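Local structure of sugar ABC transporter (Agrobacterium radiobacter, 4RXT) at residues I224-D229 and V245-Y250. The protein probably serves as the solute-binding component of a sugar ABC transporter, holding an arabinose in the cleft between its two domains. Sequence-based numbering, arbitrary orientation.
With ARA (alpha-L-arabinopyranose), chain B.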
loop_
_atom_site.group_PDB
_atom_site.type_symbol
_atom_site.label_atom_id
_atom_site.label_comp_id
_atom_site.label_asym_id
_atom_site.label_seq_id
_atom_site.Cartn_x
_atom_site.Cartn_y
_atom_site.Cartn_z
ATOM N N ILE A 224 1.507 -2.418 14.432
ATOM C CA ILE A 224 1.167 -3.152 13.241
ATOM C C ILE A 224 1.387 -2.253 12.034
ATOM O O ILE A 224 0.859 -1.163 11.984
ATOM C CB ILE A 224 -0.262 -3.738 13.230
ATOM C CG1 ILE A 224 -0.449 -4.672 14.428
ATOM C CG2 ILE A 224 -0.563 -4.425 11.900
ATOM C CD1 ILE A 224 0.350 -5.980 14.399
ATOM N N GLY A 225 2.199 -2.707 11.088
ATOM C CA GLY A 225 2.438 -1.957 9.876
ATOM C C GLY A 225 1.949 -2.703 8.642
ATOM O O GLY A 225 1.199 -3.688 8.731
ATOM N N PHE A 226 2.345 -2.168 7.498
ATOM C CA PHE A 226 2.046 -2.735 6.194
ATOM C C PHE A 226 3.364 -2.861 5.415
ATOM O O PHE A 226 4.305 -2.036 5.574
ATOM C CB PHE A 226 1.106 -1.812 5.396
ATOM C CG PHE A 226 -0.287 -2.349 5.165
ATOM C CD1 PHE A 226 -1.227 -2.336 6.198
ATOM C CD2 PHE A 226 -0.674 -2.830 3.929
ATOM C CE1 PHE A 226 -2.509 -2.820 6.021
ATOM C CE2 PHE A 226 -1.977 -3.310 3.740
ATOM C CZ PHE A 226 -2.891 -3.288 4.786
ATOM N N ASP A 227 3.398 -3.867 4.531
ATOM C CA ASP A 227 4.418 -4.036 3.517
ATOM C C ASP A 227 5.728 -4.522 4.132
ATOM O O ASP A 227 5.780 -4.923 5.282
ATOM C CB ASP A 227 4.600 -2.733 2.705
ATOM C CG ASP A 227 3.274 -2.229 2.134
ATOM O OD1 ASP A 227 2.507 -3.074 1.571
ATOM O OD2 ASP A 227 3.035 -1.011 2.271
ATOM N N SER A 228 6.774 -4.502 3.335
ATOM C CA SER A 228 8.035 -5.066 3.758
ATOM C C SER A 228 9.161 -4.381 3.048
ATOM O O SER A 228 9.054 -4.006 1.892
ATOM C CB SER A 228 8.112 -6.583 3.507
ATOM O OG SER A 228 8.088 -6.898 2.112
ATOM N N ASP A 229 10.269 -4.272 3.774
ATOM C CA ASP A 229 11.578 -3.880 3.221
ATOM C C ASP A 229 12.612 -4.335 4.264
ATOM O O ASP A 229 12.244 -4.839 5.299
ATOM C CB ASP A 229 11.649 -2.382 2.831
ATOM C CG ASP A 229 11.710 -1.426 4.008
ATOM O OD1 ASP A 229 11.464 -1.778 5.191
ATOM O OD2 ASP A 229 12.039 -0.257 3.724
ATOM N N VAL A 245 1.215 -6.279 7.618
ATOM C CA VAL A 245 0.291 -6.811 6.592
ATOM C C VAL A 245 0.959 -6.669 5.234
ATOM O O VAL A 245 1.205 -5.565 4.771
ATOM C CB VAL A 245 -1.073 -6.126 6.589
ATOM C CG1 VAL A 245 -2.013 -6.797 5.579
ATOM C CG2 VAL A 245 -1.701 -6.149 7.993
ATOM N N VAL A 246 1.218 -7.806 4.599
ATOM C CA VAL A 246 2.010 -7.853 3.368
ATOM C C VAL A 246 1.086 -8.152 2.180
ATOM O O VAL A 246 0.174 -8.971 2.270
ATOM C CB VAL A 246 3.156 -8.886 3.475
ATOM C CG1 VAL A 246 3.955 -9.058 2.172
ATOM C CG2 VAL A 246 4.093 -8.444 4.589
ATOM N N GLN A 247 1.301 -7.387 1.115
ATOM C CA GLN A 247 0.538 -7.457 -0.113
ATOM C C GLN A 247 1.345 -8.196 -1.173
ATOM O O GLN A 247 2.390 -8.752 -0.866
ATOM C CB GLN A 247 0.285 -6.023 -0.578
ATOM C CG GLN A 247 -0.417 -5.116 0.421
ATOM C CD GLN A 247 -0.702 -3.759 -0.188
ATOM O OE1 GLN A 247 -1.699 -3.557 -0.910
ATOM N NE2 GLN A 247 0.200 -2.815 0.056
ATOM N N ASP A 248 0.877 -8.199 -2.418
ATOM C CA ASP A 248 1.607 -8.793 -3.557
ATOM C C ASP A 248 1.858 -7.760 -4.660
ATOM O O ASP A 248 1.311 -7.858 -5.764
ATOM C CB ASP A 248 0.912 -10.046 -4.126
ATOM C CG ASP A 248 1.855 -10.947 -4.926
ATOM O OD1 ASP A 248 2.986 -10.531 -5.248
ATOM O OD2 ASP A 248 1.394 -12.070 -5.258
ATOM N N PRO A 249 2.722 -6.773 -4.379
ATOM C CA PRO A 249 3.000 -5.767 -5.380
ATOM C C PRO A 249 3.639 -6.321 -6.658
ATOM O O PRO A 249 3.354 -5.808 -7.727
ATOM C CB PRO A 249 3.967 -4.797 -4.670
ATOM C CG PRO A 249 4.538 -5.586 -3.511
ATOM C CD PRO A 249 3.350 -6.441 -3.101
ATOM N N TYR A 250 4.510 -7.335 -6.547
ATOM C CA TYR A 250 5.125 -7.932 -7.746
ATOM C C TYR A 250 4.056 -8.412 -8.718
ATOM O O TYR A 250 4.102 -8.118 -9.916
ATOM C CB TYR A 250 6.054 -9.076 -7.377
ATOM C CG TYR A 250 6.876 -9.586 -8.542
ATOM C CD1 TYR A 250 8.096 -9.020 -8.823
ATOM C CD2 TYR A 250 6.405 -10.619 -9.358
ATOM C CE1 TYR A 250 8.890 -9.493 -9.877
ATOM C CE2 TYR A 250 7.152 -11.094 -10.422
ATOM C CZ TYR A 250 8.393 -10.539 -10.692
ATOM O OH TYR A 250 9.131 -11.035 -11.742
HETATM C C1 ARA B . 1.574 0.643 -0.086
HETATM C C2 ARA B . 0.164 1.022 -0.578
HETATM C C3 ARA B . 0.269 2.158 -1.581
HETATM C C4 ARA B . 1.091 3.332 -1.023
HETATM C C5 ARA B . 1.850 2.943 0.176
HETATM O O1 ARA B . 1.084 0.081 1.126
HETATM O O2 ARA B . -0.469 -0.099 -1.225
HETATM O O3 ARA B . -1.060 2.517 -1.993
HETATM O O4 ARA B . 0.279 4.372 -0.473
HETATM O O5 ARA B . 2.531 1.680 0.089
HETATM O O HOH W 1 3.340 -5.527 0.624
#
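Gln247 and Asp227 meet through their polar ends: NE2 of Gln247 gives a hydrogen to OD1 of Asp227 over 2.8 Å, nearly straight and into the syn lone pair. Amide and carboxylate planes are only 27° apart. The other hydrogen of that NE2 goes to O2 of the arabinose, 3.1 Å away, while OD2 of Asp227 takes a short 2.5 Å hydrogen bond from the sugar's O1. One amide nitrogen and one carboxylate thus grip neighbouring hydroxyls of the ligand and each other. Thr107 holds OE1 of Gln247, which fixes the flip of the amide. A water donates to Asp227 OD1 and accepts from the backbone N of Gln247, giving the carboxylate a second tie to 245-250.

Behind the pocket the backbones pair as parallel strands. Val245 N donates to Gly225 O, and Asp227 N to Val245 O, both at 2.8 Å; Phe226 CA adds a CH...O contact to that same carbonyl. The pairing belongs to the beta-alpha-beta unit formed by strand 222-226, helix 230-238 and strand 243-246, in one of the two sheets of this periplasmic-binding-protein fold. As is usual there, Asp227 and Gln247 sit just past the C-terminal ends of their strands, and the sugar is also bound by Lys12, Glu45 and Asp93 of the other lobe.

Apolar packing centres on Phe226. Val245 CB lies over one face of its ring, 3.7 Å from the centroid, a CH-pi contact. Val245 CG1, anti to the backbone N (chi1 -176°), reaches CZ. At the ring edge lies Gln247 NE2, its amide standing 80° to the ring, and Arg150 makes a cation-pi contact with the same phenyl group.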